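Local structure of citrate synthase (Metallosphaera sedula, 6ABX) at residues T97-M102 / D197-V202; N271-N276 / R281-A286; G89-I94 / R132-Q137. The protein probably catalyses the condensation of oxaloacetate with acetyl-CoA and water to give citrate and CoA, a step of the tricarboxylic acid cycle. All coordinates share one frame; numbering follows the deposited sequence.

Following the chain from the N terminus, helix 91-105 opens two of the three contacts. Its first turn, within 89-94, meets the end of helix 112-134 in contact 3, closing a mostly helical loop. The next turns, 97-102, pair with helix 198-209 much later in the chain in contact 1, so contacts 1 and 3 cross: 132-137 comes between the two segments of contact 1. Their centres lie about 19 Å apart, and both touch the second subunit. Contact 2 follows in series, a short closure between the 271-276 loop and helix 277-297. Its centre is about 37 Å from that of contact 1, on the opposite side of the chain's centre, and about 26 Å from that of contact 3.

Contact 1. Residues T97-M102 / D197-V202; sequences TTVSMM and DIYSSV
Tyr-199 and Val-202 of one helix meet Met-102 and Val-99 of another, in an antiparallel helix pair whose short axes approach to 9.1 Å at 175°. No hydrogen bond joins the two segments; the helices meet through apolar side chains and the Tyr-199 ring. Among the apolar pairs, Val-99 CG1 lies 4.0 Å from Val-202 CG1. Each of these methyls stands anti to its own backbone N (chi1 177° and 168°), which brings the two branches together between the helices. Met-102 CB is 4.1 Å from Tyr-199 CE1.

At the ring itself, the backbone C of Met-102 lies over one face of Tyr-199, displaced toward the rim. Met-102 SD stands 5.4 Å from the centroid of Tyr-199 and 79° off its normal: a Met-aromatic contact with the sulfur beside the ring edge.

Within 197-202, Asp-197 is the N-cap: its OD2 accepts from Ser-200 N at 3.0 Å, and its OD1 pairs with Ser-200 OG. The Tyr-199 hydroxyl bonds Asp-106.

The Val-202 side chain lies about 9 Å from that of Arg-332, an oxaloacetate-binding residue. Lys-210, Arg-96 and Thr-97 of the second subunit bond Asp-197 (a salt bridge) and Ser-100 OG, placing the pair at the dimer interface. Helix 112-134 packs against Met-102 and Tyr-199, and helix 324-343 against Val-202.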
loop_
_atom_site.group_PDB
_atom_site.type_symbol
_atom_site.label_atom_id
_atom_site.label_comp_id
_atom_site.label_asym_id
_atom_site.label_seq_id
_atom_site.Cartn_x
_atom_site.Cartn_y
_atom_site.Cartn_z
ATOM N N THR A 97 -4.904 -2.239 -9.565
ATOM C CA THR A 97 -4.397 -1.532 -10.744
ATOM C C THR A 97 -5.334 -0.394 -11.180
ATOM O O THR A 97 -4.881 0.749 -11.462
ATOM C CB THR A 97 -4.139 -2.477 -11.915
ATOM O OG1 THR A 97 -3.340 -3.568 -11.455
ATOM C CG2 THR A 97 -3.488 -1.703 -13.044
ATOM N N THR A 98 -6.660 -0.623 -11.135
ATOM C CA THR A 98 -7.611 0.407 -11.582
ATOM C C THR A 98 -7.732 1.567 -10.590
ATOM O O THR A 98 -7.866 2.686 -11.027
ATOM C CB THR A 98 -8.979 -0.189 -11.967
ATOM O OG1 THR A 98 -9.488 -0.895 -10.841
ATOM C CG2 THR A 98 -8.874 -1.157 -13.122
ATOM N N VAL A 99 -7.684 1.338 -9.268
ATOM C CA VAL A 99 -7.636 2.428 -8.325
ATOM C C VAL A 99 -6.332 3.213 -8.476
ATOM O O VAL A 99 -6.333 4.439 -8.351
ATOM C CB VAL A 99 -7.906 1.949 -6.881
ATOM C CG1 VAL A 99 -7.782 3.082 -5.856
ATOM C CG2 VAL A 99 -9.274 1.282 -6.781
ATOM N N SER A 100 -5.228 2.525 -8.789
ATOM C CA SER A 100 -3.960 3.201 -9.093
ATOM C C SER A 100 -4.124 4.123 -10.307
ATOM O O SER A 100 -3.690 5.276 -10.292
ATOM C CB SER A 100 -2.851 2.201 -9.264
ATOM O OG SER A 100 -1.583 2.866 -9.447
ATOM N N MET A 101 -4.798 3.622 -11.344
ATOM C CA MET A 101 -5.074 4.412 -12.551
ATOM C C MET A 101 -5.996 5.587 -12.243
ATOM O O MET A 101 -5.772 6.684 -12.726
ATOM C CB MET A 101 -5.684 3.570 -13.668
ATOM C CG MET A 101 -4.773 2.551 -14.188
ATOM S SD MET A 101 -5.610 1.318 -15.268
ATOM C CE MET A 101 -6.057 2.321 -16.682
ATOM N N MET A 102 -7.006 5.374 -11.413
ATOM C CA MET A 102 -7.904 6.419 -11.015
ATOM C C MET A 102 -7.142 7.596 -10.382
ATOM O O MET A 102 -7.421 8.778 -10.680
ATOM C CB MET A 102 -8.901 5.817 -10.006
ATOM C CG MET A 102 -10.283 6.252 -10.115
ATOM S SD MET A 102 -11.116 5.411 -8.697
ATOM C CE MET A 102 -11.591 3.871 -9.461
ATOM N N ASP A 197 -0.781 10.736 -1.206
ATOM C CA ASP A 197 -2.192 11.069 -1.505
ATOM C C ASP A 197 -3.140 9.925 -1.109
ATOM O O ASP A 197 -2.736 8.807 -0.875
ATOM C CB ASP A 197 -2.295 11.351 -2.991
ATOM C CG ASP A 197 -2.006 10.125 -3.823
ATOM O OD1 ASP A 197 -0.811 9.822 -4.015
ATOM O OD2 ASP A 197 -2.982 9.460 -4.262
ATOM N N ILE A 198 -4.448 10.240 -1.072
ATOM C CA ILE A 198 -5.436 9.310 -0.570
ATOM C C ILE A 198 -5.608 8.107 -1.506
ATOM O O ILE A 198 -5.879 6.982 -1.018
ATOM C CB ILE A 198 -6.790 10.026 -0.319
ATOM C CG1 ILE A 198 -7.781 9.168 0.457
ATOM C CG2 ILE A 198 -7.432 10.573 -1.583
ATOM C CD1 ILE A 198 -7.324 8.762 1.827
ATOM N N TYR A 199 -5.430 8.274 -2.814
ATOM C CA TYR A 199 -5.461 7.098 -3.724
ATOM C C TYR A 199 -4.321 6.137 -3.420
ATOM O O TYR A 199 -4.558 4.917 -3.384
ATOM C CB TYR A 199 -5.461 7.489 -5.202
ATOM C CG TYR A 199 -6.671 8.224 -5.715
ATOM C CD1 TYR A 199 -7.810 7.561 -6.155
ATOM C CD2 TYR A 199 -6.674 9.612 -5.787
ATOM C CE1 TYR A 199 -8.885 8.243 -6.711
ATOM C CE2 TYR A 199 -7.734 10.305 -6.339
ATOM C CZ TYR A 199 -8.848 9.627 -6.806
ATOM O OH TYR A 199 -9.876 10.344 -7.358
ATOM N N SER A 200 -3.099 6.653 -3.202
ATOM C CA SER A 200 -1.950 5.826 -2.785
ATOM C C SER A 200 -2.293 5.039 -1.522
ATOM O O SER A 200 -2.026 3.830 -1.433
ATOM C CB SER A 200 -0.737 6.689 -2.554
ATOM O OG SER A 200 -0.243 7.217 -3.771
ATOM N N SER A 201 -2.950 5.710 -0.562
ATOM C CA SER A 201 -3.383 5.011 0.704
ATOM C C SER A 201 -4.288 3.821 0.395
ATOM O O SER A 201 -4.066 2.699 0.909
ATOM C CB SER A 201 -4.069 5.930 1.693
ATOM O OG SER A 201 -3.136 6.844 2.161
ATOM N N VAL A 202 -5.340 4.083 -0.383
ATOM C CA VAL A 202 -6.316 3.086 -0.699
ATOM C C VAL A 202 -5.688 1.946 -1.509
ATOM O O VAL A 202 -6.022 0.783 -1.269
ATOM C CB VAL A 202 -7.569 3.656 -1.375
ATOM C CG1 VAL A 202 -8.498 2.576 -1.974
ATOM C CG2 VAL A 202 -8.341 4.540 -0.400
#

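Contact 2. Residues N271-N276 / R281-A286; sequences NQLSKN and RLFEIA
Lys-275 and Phe-283 form a CH-pi contact between an interhelical loop and the helix that follows it: the 271-276 segment leaves helix 261-270, and Phe-283 projects back toward it from the second turn of helix 277-297. The evidence is the position of the lysine's carbon chain. Lys-275 CE sits over the ring face, 4.0 Å from the centroid of Phe-283 and 27° off the ring normal. Its nearest ring atom is on the CD2 side, with Lys-275 CE 3.6 Å from Phe-283 CD2. Lys-275 CD follows at 3.8 Å from the same Phe-283 CD2. The methylenes therefore approach over one flank of the ring rather than over its middle.

The chain of Lys-275 runs extended as far as CE and then bends at its last torsion (chi4 63°). That bend turns the amine toward backbone carbonyls: Lys-275 NZ bonds chiefly to Ala-270 O at the end of the preceding helix, and donates as well to Leu-273 O at 3.2 Å, tilted 27° from that carbonyl's plane. The amine is thus held by two carbonyls; at 5.2 Å from the Phe-283 centroid, Lys-275 NZ offers at most a weak cation-pi attraction.

Leu-273 adds an apolar touch, its CD1 lying 4.4 Å from Phe-283 CZ. Just beyond the lysine, Asn-276 is the N-cap of helix 277-297, its OD1 accepting from Ile-279 N, so the loop that carries Lys-275 also starts the helix that carries Phe-283. Around this closure, helix 310-316 packs against both Leu-273 and Phe-283, and helix 163-174 meets Leu-273 through Asp-165 and Val-168.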
loop_
_atom_site.group_PDB
_atom_site.type_symbol
_atom_site.label_atom_id
_atom_site.label_comp_id
_atom_site.label_asym_id
_atom_site.label_seq_id
_atom_site.Cartn_x
_atom_site.Cartn_y
_atom_site.Cartn_z
ATOM N N ASN A 271 -32.308 -14.575 5.931
ATOM C CA ASN A 271 -33.673 -15.152 5.885
ATOM C C ASN A 271 -34.564 -14.462 4.851
ATOM O O ASN A 271 -35.367 -15.146 4.216
ATOM C CB ASN A 271 -34.340 -15.123 7.246
ATOM C CG ASN A 271 -33.782 -16.229 8.104
ATOM O OD1 ASN A 271 -34.035 -17.395 7.818
ATOM N ND2 ASN A 271 -33.050 -15.888 9.144
ATOM N N GLN A 272 -34.379 -13.146 4.658
ATOM C CA GLN A 272 -35.189 -12.325 3.762
ATOM C C GLN A 272 -34.844 -12.551 2.287
ATOM O O GLN A 272 -35.556 -12.058 1.439
ATOM C CB GLN A 272 -35.066 -10.839 4.145
ATOM C CG GLN A 272 -35.426 -10.633 5.612
ATOM C CD GLN A 272 -35.522 -9.201 6.083
ATOM O OE1 GLN A 272 -35.381 -8.254 5.308
ATOM N NE2 GLN A 272 -35.768 -9.051 7.380
ATOM N N LEU A 273 -33.733 -13.230 1.972
ATOM C CA LEU A 273 -33.442 -13.612 0.569
ATOM C C LEU A 273 -34.482 -14.635 0.106
ATOM O O LEU A 273 -34.797 -15.561 0.843
ATOM C CB LEU A 273 -32.047 -14.241 0.446
ATOM C CG LEU A 273 -30.880 -13.280 0.571
ATOM C CD1 LEU A 273 -29.573 -14.033 0.656
ATOM C CD2 LEU A 273 -30.858 -12.283 -0.576
ATOM N N SER A 274 -34.977 -14.460 -1.125
ATOM C CA SER A 274 -35.567 -15.541 -1.869
ATOM C C SER A 274 -34.409 -16.411 -2.340
ATOM O O SER A 274 -33.387 -15.877 -2.773
ATOM C CB SER A 274 -36.370 -15.039 -3.032
ATOM O OG SER A 274 -35.492 -14.611 -4.069
ATOM N N LYS A 275 -34.555 -17.733 -2.228
ATOM C CA LYS A 275 -33.461 -18.592 -2.531
ATOM C C LYS A 275 -33.912 -19.631 -3.549
ATOM O O LYS A 275 -34.946 -20.223 -3.390
ATOM C CB LYS A 275 -32.956 -19.192 -1.214
ATOM C CG LYS A 275 -32.625 -18.178 -0.129
ATOM C CD LYS A 275 -32.195 -18.928 1.131
ATOM C CE LYS A 275 -31.910 -18.076 2.348
ATOM N NZ LYS A 275 -33.107 -17.337 2.825
ATOM N N ASN A 276 -33.107 -19.835 -4.582
ATOM C CA ASN A 276 -33.279 -20.995 -5.417
ATOM C C ASN A 276 -32.867 -22.220 -4.579
ATOM O O ASN A 276 -32.439 -22.106 -3.403
ATOM C CB ASN A 276 -32.550 -20.823 -6.756
ATOM C CG ASN A 276 -31.045 -20.783 -6.604
ATOM O OD1 ASN A 276 -30.520 -21.288 -5.616
ATOM N ND2 ASN A 276 -30.348 -20.192 -7.567
ATOM N N ARG A 281 -30.209 -24.876 0.152
ATOM C CA ARG A 281 -29.393 -26.012 0.531
ATOM C C ARG A 281 -28.127 -25.494 1.223
ATOM O O ARG A 281 -27.746 -25.951 2.320
ATOM C CB ARG A 281 -29.070 -26.807 -0.730
ATOM C CG ARG A 281 -28.208 -28.039 -0.523
ATOM C CD ARG A 281 -28.275 -28.984 -1.715
ATOM N NE ARG A 281 -27.904 -28.362 -2.984
ATOM C CZ ARG A 281 -26.652 -28.060 -3.379
ATOM N NH1 ARG A 281 -26.435 -27.784 -4.647
ATOM N NH2 ARG A 281 -25.627 -28.004 -2.534
ATOM N N LEU A 282 -27.489 -24.508 0.597
ATOM C CA LEU A 282 -26.232 -23.986 1.113
ATOM C C LEU A 282 -26.431 -23.302 2.452
ATOM O O LEU A 282 -25.548 -23.409 3.341
ATOM C CB LEU A 282 -25.542 -23.062 0.101
ATOM C CG LEU A 282 -24.950 -23.715 -1.142
ATOM C CD1 LEU A 282 -24.392 -22.652 -2.074
ATOM C CD2 LEU A 282 -23.836 -24.688 -0.808
ATOM N N PHE A 283 -27.564 -22.627 2.658
ATOM C CA PHE A 283 -27.860 -22.064 3.950
ATOM C C PHE A 283 -28.146 -23.137 5.012
ATOM O O PHE A 283 -27.774 -22.935 6.155
ATOM C CB PHE A 283 -29.026 -21.074 3.884
ATOM C CG PHE A 283 -28.550 -19.683 3.573
ATOM C CD1 PHE A 283 -28.080 -18.877 4.598
ATOM C CD2 PHE A 283 -28.542 -19.203 2.271
ATOM C CE1 PHE A 283 -27.614 -17.608 4.307
ATOM C CE2 PHE A 283 -28.060 -17.935 1.984
ATOM C CZ PHE A 283 -27.605 -17.144 3.012
ATOM N N GLU A 284 -28.876 -24.188 4.649
ATOM C CA GLU A 284 -29.126 -25.321 5.571
ATOM C C GLU A 284 -27.775 -25.880 6.032
ATOM O O GLU A 284 -27.567 -26.081 7.256
ATOM C CB GLU A 284 -29.978 -26.386 4.881
ATOM C CG GLU A 284 -31.399 -25.911 4.627
ATOM C CD GLU A 284 -32.302 -26.817 3.802
ATOM O OE1 GLU A 284 -31.822 -27.860 3.296
ATOM O OE2 GLU A 284 -33.494 -26.465 3.652
ATOM N N ILE A 285 -26.887 -26.104 5.062
ATOM C CA ILE A 285 -25.513 -26.586 5.345
ATOM C C ILE A 285 -24.816 -25.648 6.321
ATOM O O ILE A 285 -24.265 -26.071 7.351
ATOM C CB ILE A 285 -24.721 -26.806 4.056
ATOM C CG1 ILE A 285 -25.292 -27.967 3.251
ATOM C CG2 ILE A 285 -23.237 -26.962 4.355
ATOM C CD1 ILE A 285 -24.746 -28.078 1.874
ATOM N N ALA A 286 -24.809 -24.333 6.031
ATOM C CA ALA A 286 -24.099 -23.386 6.851
ATOM C C ALA A 286 -24.624 -23.383 8.302
ATOM O O ALA A 286 -23.870 -23.330 9.287
ATOM C CB ALA A 286 -24.212 -22.009 6.199
#

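Contact 3. Residues G89-I94 / R132-Q137; sequences GNPMDI and RTRRNQ
One guanidinium nitrogen, NH2 of Arg-134, touches the ring of Pro-91: the arginine, in the last turn of helix 112-134, reaches the proline, in the first turn of helix 91-105, with no hydrogen bond between the segments. A Schellman motif ends the arginine's helix, Gln-137 N bonding Arg-132 O and Asn-136 N bonding Thr-133 O, with Asn-136 at positive phi. The proline's helix has Asn-90 as N-cap, its OD1 taking weak bonds from Met-92 N and Asp-93 N. Thus the end of one helix meets the start of another.

The backbones stay well apart, the closest CA atoms, those of Gly-89 and Arg-134, being 10.6 Å from each other. The side chain spans the gap because it runs extended from CG to NE (chi2 174°, chi3 165°), crossing the proline ring at about a right angle. Its charge is met elsewhere: Arg-134 NH1 forms salt bridges with Asp-320 and Asp-322, which probably fix the planar group. Leu-323 and Thr-326 also pack on Pro-91.

Gly-89 O lies at the guanidinium edge, near its plane, but 4.3 Å from Arg-134 NH2. The closest touch is that same Arg-134 NH2 against Pro-91 CG, at 3.6 Å.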
loop_
_atom_site.group_PDB
_atom_site.type_symbol
_atom_site.label_atom_id
_atom_site.label_comp_id
_atom_site.label_asym_id
_atom_site.label_seq_id
_atom_site.Cartn_x
_atom_site.Cartn_y
_atom_site.Cartn_z
ATOM N N GLY A 89 -7.066 -12.123 -14.895
ATOM C CA GLY A 89 -6.409 -11.531 -13.769
ATOM C C GLY A 89 -7.112 -11.819 -12.454
ATOM O O GLY A 89 -8.325 -12.056 -12.394
ATOM N N ASN A 90 -6.322 -11.828 -11.380
ATOM C CA ASN A 90 -6.839 -11.905 -10.035
ATOM C C ASN A 90 -7.654 -10.645 -9.807
ATOM O O ASN A 90 -7.219 -9.540 -10.125
ATOM C CB ASN A 90 -5.687 -12.053 -9.035
ATOM C CG ASN A 90 -6.191 -12.045 -7.615
ATOM O OD1 ASN A 90 -6.646 -11.024 -7.181
ATOM N ND2 ASN A 90 -5.987 -13.108 -6.853
ATOM N N PRO A 91 -8.909 -10.741 -9.327
ATOM C CA PRO A 91 -9.742 -9.548 -9.309
ATOM C C PRO A 91 -9.214 -8.462 -8.371
ATOM O O PRO A 91 -9.424 -7.292 -8.626
ATOM C CB PRO A 91 -11.103 -10.030 -8.821
ATOM C CG PRO A 91 -11.055 -11.526 -8.800
ATOM C CD PRO A 91 -9.640 -11.971 -9.055
ATOM N N MET A 92 -8.542 -8.872 -7.302
ATOM C CA MET A 92 -7.900 -7.877 -6.403
ATOM C C MET A 92 -6.724 -7.183 -7.103
ATOM O O MET A 92 -6.528 -5.983 -6.934
ATOM C CB MET A 92 -7.494 -8.553 -5.081
ATOM C CG MET A 92 -8.669 -8.759 -4.139
ATOM S SD MET A 92 -9.527 -7.243 -3.568
ATOM C CE MET A 92 -8.498 -6.856 -2.156
ATOM N N ASP A 93 -6.004 -7.879 -7.987
ATOM C CA ASP A 93 -4.983 -7.258 -8.804
ATOM C C ASP A 93 -5.608 -6.256 -9.764
ATOM O O ASP A 93 -5.046 -5.213 -10.003
ATOM C CB ASP A 93 -4.155 -8.268 -9.611
ATOM C CG ASP A 93 -3.318 -9.204 -8.728
ATOM O OD1 ASP A 93 -3.276 -8.982 -7.499
ATOM O OD2 ASP A 93 -2.727 -10.195 -9.276
ATOM N N ILE A 94 -6.779 -6.590 -10.334
ATOM C CA ILE A 94 -7.438 -5.689 -11.230
ATOM C C ILE A 94 -7.860 -4.437 -10.455
ATOM O O ILE A 94 -7.652 -3.356 -10.885
ATOM C CB ILE A 94 -8.637 -6.365 -11.912
ATOM C CG1 ILE A 94 -8.178 -7.517 -12.808
ATOM C CG2 ILE A 94 -9.426 -5.337 -12.707
ATOM C CD1 ILE A 94 -9.328 -8.354 -13.359
ATOM N N ARG A 132 -19.488 -9.068 -15.424
ATOM C CA ARG A 132 -20.223 -9.118 -16.704
ATOM C C ARG A 132 -19.266 -9.700 -17.758
ATOM O O ARG A 132 -19.657 -10.635 -18.470
ATOM C CB ARG A 132 -20.646 -7.723 -17.164
ATOM C CG ARG A 132 -21.686 -7.052 -16.275
ATOM C CD ARG A 132 -23.077 -7.621 -16.386
ATOM N NE ARG A 132 -23.810 -7.333 -17.618
ATOM C CZ ARG A 132 -25.016 -7.804 -17.918
ATOM N NH1 ARG A 132 -25.749 -8.486 -17.041
ATOM N NH2 ARG A 132 -25.540 -7.509 -19.091
ATOM N N THR A 133 -18.022 -9.225 -17.754
ATOM C CA THR A 133 -17.037 -9.643 -18.801
ATOM C C THR A 133 -16.784 -11.152 -18.687
ATOM O O THR A 133 -16.721 -11.881 -19.692
ATOM C CB THR A 133 -15.760 -8.809 -18.719
ATOM O OG1 THR A 133 -16.057 -7.432 -18.935
ATOM C CG2 THR A 133 -14.739 -9.277 -19.724
ATOM N N ARG A 134 -16.643 -11.649 -17.459
ATOM C CA ARG A 134 -16.353 -13.051 -17.251
ATOM C C ARG A 134 -17.477 -13.925 -17.817
ATOM O O ARG A 134 -17.227 -15.067 -18.241
ATOM C CB ARG A 134 -16.149 -13.377 -15.777
ATOM C CG ARG A 134 -14.808 -12.899 -15.288
ATOM C CD ARG A 134 -14.824 -13.159 -13.833
ATOM N NE ARG A 134 -13.559 -13.092 -13.223
ATOM C CZ ARG A 134 -13.386 -13.553 -11.984
ATOM N NH1 ARG A 134 -14.447 -13.898 -11.252
ATOM N NH2 ARG A 134 -12.174 -13.657 -11.502
ATOM N N ARG A 135 -18.710 -13.428 -17.722
ATOM C CA ARG A 135 -19.909 -14.143 -18.205
ATOM C C ARG A 135 -20.235 -13.848 -19.661
ATOM O O ARG A 135 -21.371 -14.137 -20.111
ATOM C CB ARG A 135 -21.077 -13.736 -17.309
ATOM C CG ARG A 135 -20.914 -14.307 -15.904
ATOM C CD ARG A 135 -21.961 -13.862 -14.911
ATOM N NE ARG A 135 -21.804 -14.576 -13.636
ATOM C CZ ARG A 135 -22.388 -14.211 -12.487
ATOM N NH1 ARG A 135 -23.092 -13.081 -12.426
ATOM N NH2 ARG A 135 -22.130 -14.909 -11.378
ATOM N N ASN A 136 -19.323 -13.192 -20.385
ATOM C CA ASN A 136 -19.566 -12.786 -21.784
ATOM C C ASN A 136 -20.807 -11.908 -21.935
ATOM O O ASN A 136 -21.565 -12.033 -22.929
ATOM C CB ASN A 136 -19.723 -14.029 -22.696
ATOM C CG ASN A 136 -18.480 -14.888 -22.774
ATOM O OD1 ASN A 136 -17.379 -14.403 -22.555
ATOM N ND2 ASN A 136 -18.640 -16.173 -23.083
ATOM N N GLN A 137 -21.040 -11.019 -20.965
ATOM C CA GLN A 137 -22.147 -10.090 -20.944
ATOM C C GLN A 137 -21.617 -8.674 -21.111
ATOM O O GLN A 137 -20.456 -8.392 -20.814
ATOM C CB GLN A 137 -22.905 -10.168 -19.616
ATOM C CG GLN A 137 -23.536 -11.522 -19.356
ATOM C CD GLN A 137 -24.001 -11.645 -17.927
ATOM O OE1 GLN A 137 -23.385 -11.132 -16.997
ATOM N NE2 GLN A 137 -25.120 -12.297 -17.774
#